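Local atomic coordinates of SmhA (Serratia marcescens, PDB entry 7A27), a protein that is a component, in its soluble form, of the tripartite alpha-pore-forming toxin Smh and probably takes part in pore formation. Residues Ala25-Ser30 / Val195-Ser200; Glu75-Tyr80 / Ala354-Asn359; Glu138-Leu143 / Leu286-Tyr291. All coordinates share one frame; numbering follows the deposited sequence.

In the fold
The three contacts lie across the helical bundle; helix 14-37 supplies one side of contact 1 and borders the other two. Contacts 1 and 2 have centres about 13 Å apart and are joined directly: Gln29 NE2 bonds to Tyr356 O, and Val195 N to Asn355 OD1. Asn359, a calcium ligand in a structure of this protein although no calcium is bound to this chain, is the last residue of segment 354-359, and its side chain is about 3 Å from that of Ser30 in contact 1. Contact 3 has its centre about 17 Å from that of contact 1, which it touches through Asn28. Between contacts 2 and 3 the nearest atoms are about 8 Å apart.

Contact 1 (Ala25-Ser30 / Val195-Ser200); sequences ALLNQS and VQLGQS
Leu26, Leu27 and Ser30 of helix 14-37 meet Val195 and Leu197, which lead into strand 198-206. Most of the contact is apolar. CD1 of Leu26 lies equally near both methyls of Val195, 4.2 Å from CG1 and from CG2, so it faces the fork of the valine and not one branch. At the next residue, Leu27 CD1 reaches Leu197 CD1 at 3.9 Å. The two leucines start differently: Leu27 has CG opposite its backbone N (chi1 -177°), which carries its methyl toward the extended segment, whereas Leu197 has CG opposite its carbonyl carbon. Both Val195 and Leu197 turn CB toward the helix, with Gln196 between them turned away, the alternation expected of an extended chain.

The mixed contact is that of Ser30, whose OG lies 4.1 Å from Leu197 CB and 4.1 Å from Leu197 CD1, where it meets only carbon of segment 195-200. A polar partner outside the two segments is Asn359, whose ND2 makes a weak hydrogen bond to OG; the same asparagine is seen as a calcium ligand in this protein. Phe188 of helix 160-188 packs on both Leu26 and Val195.

With no hydrogen bond between them, what the two segments give each other is dispersion and burial; polar ties of the extended chain go to other parts of the fold, such as Val195 N to Asn355 OD1 near the end of helix 325-358 and the backbone of Gly198 to Gln237 of the neighbouring strand.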
loop_
_atom_site.group_PDB
_atom_site.type_symbol
_atom_site.label_atom_id
_atom_site.label_comp_id
_atom_site.label_asym_id
_atom_site.label_seq_id
_atom_site.Cartn_x
_atom_site.Cartn_y
_atom_site.Cartn_z
ATOM N N ALA A 25 0.520 0.486 0.141
ATOM C CA ALA A 25 -0.853 0.541 0.702
ATOM C C ALA A 25 -1.827 1.035 -0.362
ATOM O O ALA A 25 -2.891 0.434 -0.459
ATOM C CB ALA A 25 -0.925 1.418 1.933
ATOM N N LEU A 26 -1.501 2.088 -1.119
ATOM C CA LEU A 26 -2.389 2.625 -2.182
ATOM C C LEU A 26 -2.600 1.549 -3.241
ATOM O O LEU A 26 -3.735 1.356 -3.662
ATOM C CB LEU A 26 -1.778 3.872 -2.823
ATOM C CG LEU A 26 -1.802 5.137 -1.985
ATOM C CD1 LEU A 26 -0.933 6.207 -2.620
ATOM C CD2 LEU A 26 -3.207 5.649 -1.795
ATOM N N LEU A 27 -1.526 0.916 -3.691
ATOM C CA LEU A 27 -1.603 -0.159 -4.703
ATOM C C LEU A 27 -2.454 -1.301 -4.124
ATOM O O LEU A 27 -3.335 -1.784 -4.826
ATOM C CB LEU A 27 -0.195 -0.616 -5.096
ATOM C CG LEU A 27 -0.148 -1.681 -6.181
ATOM C CD1 LEU A 27 -0.896 -1.242 -7.407
ATOM C CD2 LEU A 27 1.270 -2.001 -6.577
ATOM N N ASN A 28 -2.258 -1.670 -2.862
ATOM C CA ASN A 28 -2.983 -2.800 -2.228
ATOM C C ASN A 28 -4.467 -2.429 -2.113
ATOM O O ASN A 28 -5.312 -3.335 -2.074
ATOM C CB ASN A 28 -2.387 -3.175 -0.871
ATOM C CG ASN A 28 -2.629 -4.629 -0.509
ATOM O OD1 ASN A 28 -2.884 -5.464 -1.380
ATOM N ND2 ASN A 28 -2.528 -4.945 0.775
ATOM N N GLN A 29 -4.773 -1.140 -2.059
ATOM C CA GLN A 29 -6.160 -0.610 -2.016
ATOM C C GLN A 29 -6.811 -0.991 -3.354
ATOM O O GLN A 29 -7.963 -1.490 -3.331
ATOM C CB GLN A 29 -6.088 0.900 -1.741
ATOM C CG GLN A 29 -7.389 1.573 -1.367
ATOM C CD GLN A 29 -7.208 3.036 -1.009
ATOM O OE1 GLN A 29 -6.181 3.647 -1.266
ATOM N NE2 GLN A 29 -8.225 3.635 -0.404
ATOM N N SER A 30 -6.073 -0.807 -4.466
ATOM C CA SER A 30 -6.528 -1.082 -5.853
ATOM C C SER A 30 -6.643 -2.596 -6.057
ATOM O O SER A 30 -7.601 -3.016 -6.697
ATOM C CB SER A 30 -5.629 -0.444 -6.895
ATOM O OG SER A 30 -5.574 0.971 -6.762
ATOM N N VAL A 195 -2.923 9.713 -7.464
ATOM C CA VAL A 195 -3.038 8.331 -8.002
ATOM C C VAL A 195 -4.469 8.004 -8.421
ATOM O O VAL A 195 -5.416 8.375 -7.736
ATOM C CB VAL A 195 -2.519 7.268 -7.015
ATOM C CG1 VAL A 195 -1.099 7.578 -6.586
ATOM C CG2 VAL A 195 -3.436 7.079 -5.822
ATOM N N GLN A 196 -4.552 7.205 -9.477
ATOM C CA GLN A 196 -5.778 6.611 -10.044
ATOM C C GLN A 196 -5.329 5.402 -10.889
ATOM O O GLN A 196 -4.407 5.538 -11.706
ATOM C CB GLN A 196 -6.499 7.691 -10.855
ATOM C CG GLN A 196 -7.923 7.337 -11.290
ATOM C CD GLN A 196 -9.020 7.659 -10.297
ATOM O OE1 GLN A 196 -9.023 7.226 -9.134
ATOM N NE2 GLN A 196 -10.008 8.394 -10.795
ATOM N N LEU A 197 -5.960 4.249 -10.674
ATOM C CA LEU A 197 -5.852 3.043 -11.537
ATOM C C LEU A 197 -7.272 2.625 -11.913
ATOM O O LEU A 197 -8.167 2.841 -11.102
ATOM C CB LEU A 197 -5.127 1.934 -10.772
ATOM C CG LEU A 197 -3.610 2.079 -10.640
ATOM C CD1 LEU A 197 -3.008 0.842 -9.991
ATOM C CD2 LEU A 197 -2.975 2.346 -11.993
ATOM N N GLY A 198 -7.483 2.085 -13.105
ATOM C CA GLY A 198 -8.816 1.659 -13.571
ATOM C C GLY A 198 -8.921 0.148 -13.611
ATOM O O GLY A 198 -8.047 -0.514 -13.033
ATOM N N GLN A 199 -9.953 -0.369 -14.283
ATOM C CA GLN A 199 -10.182 -1.822 -14.482
ATOM C C GLN A 199 -11.067 -2.030 -15.705
ATOM O O GLN A 199 -11.751 -1.072 -16.122
ATOM C CB GLN A 199 -10.851 -2.441 -13.257
ATOM C CG GLN A 199 -12.211 -1.859 -12.894
ATOM C CD GLN A 199 -12.917 -2.722 -11.867
ATOM O OE1 GLN A 199 -13.141 -3.917 -12.080
ATOM N NE2 GLN A 199 -13.269 -2.127 -10.737
ATOM N N SER A 200 -11.047 -3.237 -16.265
ATOM C CA SER A 200 -11.882 -3.657 -17.422
ATOM C C SER A 200 -11.804 -5.177 -17.545
ATOM O O SER A 200 -10.904 -5.789 -16.892
ATOM C CB SER A 200 -11.452 -2.989 -18.698
ATOM O OG SER A 200 -10.217 -3.511 -19.175
#

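Contact 2 (Glu75-Tyr80 / Ala354-Asn359); sequences ELIGLY and ANYAGN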
loop_
_atom_site.group_PDB
_atom_site.type_symbol
_atom_site.label_atom_id
_atom_site.label_comp_id
_atom_site.label_asym_id
_atom_site.label_seq_id
_atom_site.Cartn_x
_atom_site.Cartn_y
_atom_site.Cartn_z
ATOM N N GLU A 75 -7.105 2.753 9.738
ATOM C CA GLU A 75 -6.026 2.617 10.751
ATOM C C GLU A 75 -4.809 3.434 10.275
ATOM O O GLU A 75 -4.280 4.204 11.093
ATOM C CB GLU A 75 -5.638 1.152 10.987
ATOM C CG GLU A 75 -6.702 0.259 11.597
ATOM C CD GLU A 75 -6.794 0.234 13.112
ATOM O OE1 GLU A 75 -7.920 0.430 13.630
ATOM O OE2 GLU A 75 -5.753 -0.064 13.772
ATOM N N LEU A 76 -4.410 3.314 9.000
ATOM C CA LEU A 76 -3.249 4.037 8.421
ATOM C C LEU A 76 -3.522 5.547 8.389
ATOM O O LEU A 76 -2.655 6.318 8.828
ATOM C CB LEU A 76 -2.953 3.524 7.011
ATOM C CG LEU A 76 -2.335 2.132 6.942
ATOM C CD1 LEU A 76 -2.352 1.554 5.527
ATOM C CD2 LEU A 76 -0.915 2.178 7.466
ATOM N N ILE A 77 -4.675 5.969 7.871
ATOM C CA ILE A 77 -5.021 7.416 7.795
ATOM C C ILE A 77 -4.873 8.014 9.200
ATOM O O ILE A 77 -4.461 9.183 9.322
ATOM C CB ILE A 77 -6.417 7.641 7.199
ATOM C CG1 ILE A 77 -6.490 7.144 5.750
ATOM C CG2 ILE A 77 -6.798 9.121 7.307
ATOM C CD1 ILE A 77 -7.852 7.339 5.103
ATOM N N GLY A 78 -5.179 7.216 10.223
ATOM C CA GLY A 78 -5.017 7.599 11.635
ATOM C C GLY A 78 -3.575 7.945 11.965
ATOM O O GLY A 78 -3.360 8.997 12.563
ATOM N N LEU A 79 -2.622 7.098 11.575
ATOM C CA LEU A 79 -1.168 7.303 11.844
ATOM C C LEU A 79 -0.652 8.522 11.075
ATOM O O LEU A 79 0.269 9.191 11.592
ATOM C CB LEU A 79 -0.345 6.090 11.426
ATOM C CG LEU A 79 -0.523 4.837 12.271
ATOM C CD1 LEU A 79 0.361 3.718 11.730
ATOM C CD2 LEU A 79 -0.265 5.092 13.754
ATOM N N TYR A 80 -1.150 8.745 9.858
ATOM C CA TYR A 80 -0.719 9.888 9.030
ATOM C C TYR A 80 -1.167 11.181 9.733
ATOM O O TYR A 80 -0.349 12.103 9.868
ATOM C CB TYR A 80 -1.251 9.769 7.597
ATOM C CG TYR A 80 -0.549 8.798 6.675
ATOM C CD1 TYR A 80 -0.647 7.431 6.858
ATOM C CD2 TYR A 80 0.160 9.241 5.564
ATOM C CE1 TYR A 80 -0.023 6.531 6.005
ATOM C CE2 TYR A 80 0.768 8.353 4.686
ATOM C CZ TYR A 80 0.673 6.990 4.907
ATOM O OH TYR A 80 1.260 6.093 4.059
ATOM N N ALA A 354 -5.428 12.546 0.826
ATOM C CA ALA A 354 -6.286 12.865 -0.336
ATOM C C ALA A 354 -6.275 11.664 -1.288
ATOM O O ALA A 354 -7.339 11.322 -1.814
ATOM C CB ALA A 354 -5.827 14.125 -1.023
ATOM N N ASN A 355 -5.115 11.037 -1.466
ATOM C CA ASN A 355 -4.946 9.853 -2.344
ATOM C C ASN A 355 -5.702 8.658 -1.751
ATOM O O ASN A 355 -6.424 8.000 -2.508
ATOM C CB ASN A 355 -3.470 9.536 -2.602
ATOM C CG ASN A 355 -2.862 10.315 -3.755
ATOM O OD1 ASN A 355 -3.554 10.688 -4.696
ATOM N ND2 ASN A 355 -1.553 10.501 -3.717
ATOM N N TYR A 356 -5.563 8.382 -0.450
ATOM C CA TYR A 356 -6.275 7.249 0.203
ATOM C C TYR A 356 -7.780 7.463 0.070
ATOM O O TYR A 356 -8.499 6.458 0.003
ATOM C CB TYR A 356 -5.905 7.096 1.679
ATOM C CG TYR A 356 -4.575 6.440 1.966
ATOM C CD1 TYR A 356 -4.366 5.101 1.685
ATOM C CD2 TYR A 356 -3.555 7.129 2.592
ATOM C CE1 TYR A 356 -3.158 4.478 1.965
ATOM C CE2 TYR A 356 -2.347 6.529 2.859
ATOM C CZ TYR A 356 -2.140 5.197 2.563
ATOM O OH TYR A 356 -0.929 4.645 2.875
ATOM N N ALA A 357 -8.242 8.715 0.047
ATOM C CA ALA A 357 -9.680 9.044 -0.102
ATOM C C ALA A 357 -10.104 8.774 -1.547
ATOM O O ALA A 357 -11.078 8.028 -1.731
ATOM C CB ALA A 357 -9.963 10.472 0.296
ATOM N N GLY A 358 -9.371 9.331 -2.519
ATOM C CA GLY A 358 -9.683 9.279 -3.962
ATOM C C GLY A 358 -9.540 7.887 -4.539
ATOM O O GLY A 358 -10.415 7.475 -5.338
ATOM N N ASN A 359 -8.505 7.166 -4.106
ATOM C CA ASN A 359 -8.154 5.811 -4.600
ATOM C C ASN A 359 -9.045 4.740 -3.959
ATOM O O ASN A 359 -8.702 3.548 -4.137
ATOM C CB ASN A 359 -6.678 5.495 -4.348
ATOM C CG ASN A 359 -6.176 4.296 -5.127
ATOM O OD1 ASN A 359 -6.564 4.090 -6.277
ATOM N ND2 ASN A 359 -5.318 3.503 -4.506
#
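This is a nearly antiparallel helix-helix contact built round a tyrosine pair, between the middle of helix 48-96 and the C-terminal turn of helix 325-358. The segment axes make an angle of 162° and approach to 11.1 Å, a wide separation bridged by the large side chain of Tyr356, which supplies about half of the buried surface.

Tyr356 and Tyr80 form a T-shaped stack. The edge of Tyr356 meets the face of Tyr80, with planes at 79° and ring centroids 5.3 Å apart. The touching atom is Tyr356 CE2, 3.7 Å above the plane of Tyr80 and displaced toward its rim on the hydroxyl side, where Tyr80 CZ lies close to the plane of the Tyr356 ring. That displacement brings the two phenol oxygens together: Tyr356 OH donates to Tyr80 OH over 2.9 Å. Tyr80 OH is also hydrogen-bonded to Ser22 OG of helix 14-37, so two partners hold this oxygen and fix where the phenol end lies; turning of the Tyr80 ring is hindered by the Tyr356 edge against its face.

Aliphatic groups complete the interface. Ile77 has CG1 opposite its carbonyl carbon (chi1 -63°) and an extended end, which sends CD1 across to Tyr356 CB at 3.9 Å, alongside the root of the aromatic side chain. Nearer the phenol end, Leu76 CD1 lies 4.3 Å from Tyr356 OH.

Asn359, seen as a calcium ligand in this protein, is the residue at which the chain leaves helical geometry just after this turn. Helix 14-37 covers the pair, with Ala25 touching both Leu76 and Tyr356 and His18 stacking edge-to-face with Tyr80; Met298 of helix 272-299 packs on Leu76, and Asn355 ND2 bonds to Gly193 O, ahead of strand 198-206.

Contact 3 (Glu138-Leu143 / Leu286-Tyr291); sequences EMLEPL and LFVDTY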
loop_
_atom_site.group_PDB
_atom_site.type_symbol
_atom_site.label_atom_id
_atom_site.label_comp_id
_atom_site.label_asym_id
_atom_site.label_seq_id
_atom_site.Cartn_x
_atom_site.Cartn_y
_atom_site.Cartn_z
ATOM N N GLU A 138 0.335 -13.456 8.634
ATOM C CA GLU A 138 0.525 -14.840 9.139
ATOM C C GLU A 138 -0.697 -15.709 8.819
ATOM O O GLU A 138 -0.532 -16.942 8.856
ATOM C CB GLU A 138 0.893 -14.816 10.626
ATOM C CG GLU A 138 2.319 -14.313 10.856
ATOM C CD GLU A 138 2.672 -13.873 12.270
ATOM O OE1 GLU A 138 1.937 -14.267 13.197
ATOM O OE2 GLU A 138 3.684 -13.124 12.443
ATOM N N MET A 139 -1.857 -15.121 8.497
ATOM C CA MET A 139 -3.085 -15.884 8.136
ATOM C C MET A 139 -3.232 -15.928 6.607
ATOM O O MET A 139 -3.696 -16.958 6.087
ATOM C CB MET A 139 -4.354 -15.302 8.765
ATOM C CG MET A 139 -5.055 -14.263 7.900
ATOM S SD MET A 139 -6.872 -14.399 7.742
ATOM C CE MET A 139 -7.097 -15.149 6.125
ATOM N N LEU A 140 -2.815 -14.875 5.901
ATOM C CA LEU A 140 -2.893 -14.781 4.417
ATOM C C LEU A 140 -1.892 -15.719 3.734
ATOM O O LEU A 140 -2.296 -16.336 2.735
ATOM C CB LEU A 140 -2.633 -13.333 3.987
ATOM C CG LEU A 140 -3.796 -12.362 4.180
ATOM C CD1 LEU A 140 -3.342 -10.929 3.976
ATOM C CD2 LEU A 140 -4.931 -12.687 3.226
ATOM N N GLU A 141 -0.639 -15.812 4.211
ATOM C CA GLU A 141 0.415 -16.631 3.539
ATOM C C GLU A 141 -0.064 -18.078 3.440
ATOM O O GLU A 141 -0.123 -18.615 2.339
ATOM C CB GLU A 141 1.801 -16.484 4.179
ATOM C CG GLU A 141 2.284 -15.044 4.245
ATOM C CD GLU A 141 3.788 -14.847 4.228
ATOM O OE1 GLU A 141 4.401 -14.629 5.314
ATOM O OE2 GLU A 141 4.323 -14.786 3.112
ATOM N N PRO A 142 -0.436 -18.749 4.557
ATOM C CA PRO A 142 -0.936 -20.121 4.507
ATOM C C PRO A 142 -2.229 -20.326 3.705
ATOM O O PRO A 142 -2.420 -21.407 3.213
ATOM C CB PRO A 142 -1.222 -20.453 5.979
ATOM C CG PRO A 142 -0.302 -19.538 6.739
ATOM C CD PRO A 142 -0.347 -18.262 5.936
ATOM N N LEU A 143 -3.087 -19.306 3.618
ATOM C CA LEU A 143 -4.365 -19.366 2.858
ATOM C C LEU A 143 -4.032 -19.512 1.375
ATOM O O LEU A 143 -4.633 -20.387 0.716
ATOM C CB LEU A 143 -5.194 -18.098 3.085
ATOM C CG LEU A 143 -6.557 -18.087 2.374
ATOM C CD1 LEU A 143 -7.589 -18.918 3.127
ATOM C CD2 LEU A 143 -7.079 -16.678 2.206
ATOM N N LEU A 286 -1.248 -10.785 -6.226
ATOM C CA LEU A 286 -0.990 -9.321 -6.221
ATOM C C LEU A 286 -1.327 -8.758 -4.844
ATOM O O LEU A 286 -0.500 -8.004 -4.302
ATOM C CB LEU A 286 -1.816 -8.614 -7.299
ATOM C CG LEU A 286 -1.435 -8.942 -8.737
ATOM C CD1 LEU A 286 -2.390 -8.264 -9.713
ATOM C CD2 LEU A 286 0.014 -8.544 -9.011
ATOM N N PHE A 287 -2.492 -9.135 -4.310
ATOM C CA PHE A 287 -3.006 -8.661 -2.998
ATOM C C PHE A 287 -2.066 -9.104 -1.876
ATOM O O PHE A 287 -1.593 -8.232 -1.130
ATOM C CB PHE A 287 -4.431 -9.148 -2.756
ATOM C CG PHE A 287 -4.990 -8.828 -1.395
ATOM C CD1 PHE A 287 -5.338 -7.530 -1.051
ATOM C CD2 PHE A 287 -5.200 -9.828 -0.473
ATOM C CE1 PHE A 287 -5.837 -7.229 0.204
ATOM C CE2 PHE A 287 -5.753 -9.536 0.764
ATOM C CZ PHE A 287 -6.056 -8.235 1.107
ATOM N N VAL A 288 -1.766 -10.399 -1.779
ATOM C CA VAL A 288 -0.948 -10.962 -0.670
ATOM C C VAL A 288 0.496 -10.469 -0.765
ATOM O O VAL A 288 1.074 -10.192 0.289
ATOM C CB VAL A 288 -1.014 -12.495 -0.647
ATOM C CG1 VAL A 288 -0.055 -13.082 0.366
ATOM C CG2 VAL A 288 -2.430 -12.962 -0.362
ATOM N N ASP A 289 1.083 -10.407 -1.957
ATOM C CA ASP A 289 2.486 -9.942 -2.118
ATOM C C ASP A 289 2.579 -8.494 -1.622
ATOM O O ASP A 289 3.491 -8.213 -0.809
ATOM C CB ASP A 289 2.997 -10.034 -3.564
ATOM C CG ASP A 289 3.361 -11.421 -4.068
ATOM O OD1 ASP A 289 3.509 -12.345 -3.229
ATOM O OD2 ASP A 289 3.508 -11.557 -5.305
ATOM N N THR A 290 1.681 -7.599 -2.053
ATOM C CA THR A 290 1.804 -6.166 -1.680
ATOM C C THR A 290 1.331 -5.997 -0.237
ATOM O O THR A 290 1.773 -5.017 0.396
ATOM C CB THR A 290 1.202 -5.211 -2.718
ATOM O OG1 THR A 290 -0.204 -5.166 -2.533
ATOM C CG2 THR A 290 1.565 -5.602 -4.132
ATOM N N TYR A 291 0.519 -6.910 0.305
ATOM C CA TYR A 291 0.144 -6.848 1.742
ATOM C C TYR A 291 1.424 -7.055 2.548
ATOM O O TYR A 291 1.682 -6.308 3.490
ATOM C CB TYR A 291 -0.895 -7.897 2.129
ATOM C CG TYR A 291 -1.636 -7.592 3.403
ATOM C CD1 TYR A 291 -1.066 -7.808 4.644
ATOM C CD2 TYR A 291 -2.918 -7.071 3.363
ATOM C CE1 TYR A 291 -1.759 -7.529 5.817
ATOM C CE2 TYR A 291 -3.615 -6.769 4.520
ATOM C CZ TYR A 291 -3.037 -7.006 5.750
ATOM O OH TYR A 291 -3.760 -6.711 6.865
#
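Leu140 of helix 104-155 enters a notch formed by Phe287, Val288 and Tyr291 of helix 272-299. Its CB points at the partner helix and begins the contact beside Val288, 4.4 Å from CG2 of that residue, at the level where the two backbones come nearest (Leu140 CA to Val288 CA 6.7 Å). With CG opposite the carbonyl carbon (chi1 -77°), the fork of the leucine is carried on between the two aromatic rings, and its methyls part there. CD1 settles over the face of Tyr291, 3.8 Å from the ring centroid and only 12° off the ring normal, a well-centred CH-pi contact. CD2 goes to Phe287 instead, meeting CE2 at 4.1 Å near the plane of that ring, so it touches an edge and not a face. One leucine thus uses the face of one ring and the rim of the other.

The helices run roughly antiparallel, with segment axes at 143° and 10.3 Å apart. Helix 104-155 is kinked at Pro142, whose nitrogen makes no bond to the preceding turn. Gln64 of helix 48-96 also touches Leu140, and Asn28 of helix 14-37 packs against both Phe287 and Tyr291, so helices 14-37 and 48-96 flank the contact between helices 104-155 and 272-299.

No hydrogen bond spans the two segments. Glu141 OE2 and Asp289 OD1 stay 6.8 Å apart, and these acids have other partners, Arg137 in a salt bridge and Gln285 in a hydrogen bond. Between these two segments the contact is therefore apolar, made of dispersion and one CH-pi approach, and its directional part is the placing of the two methyls against a face and an edge.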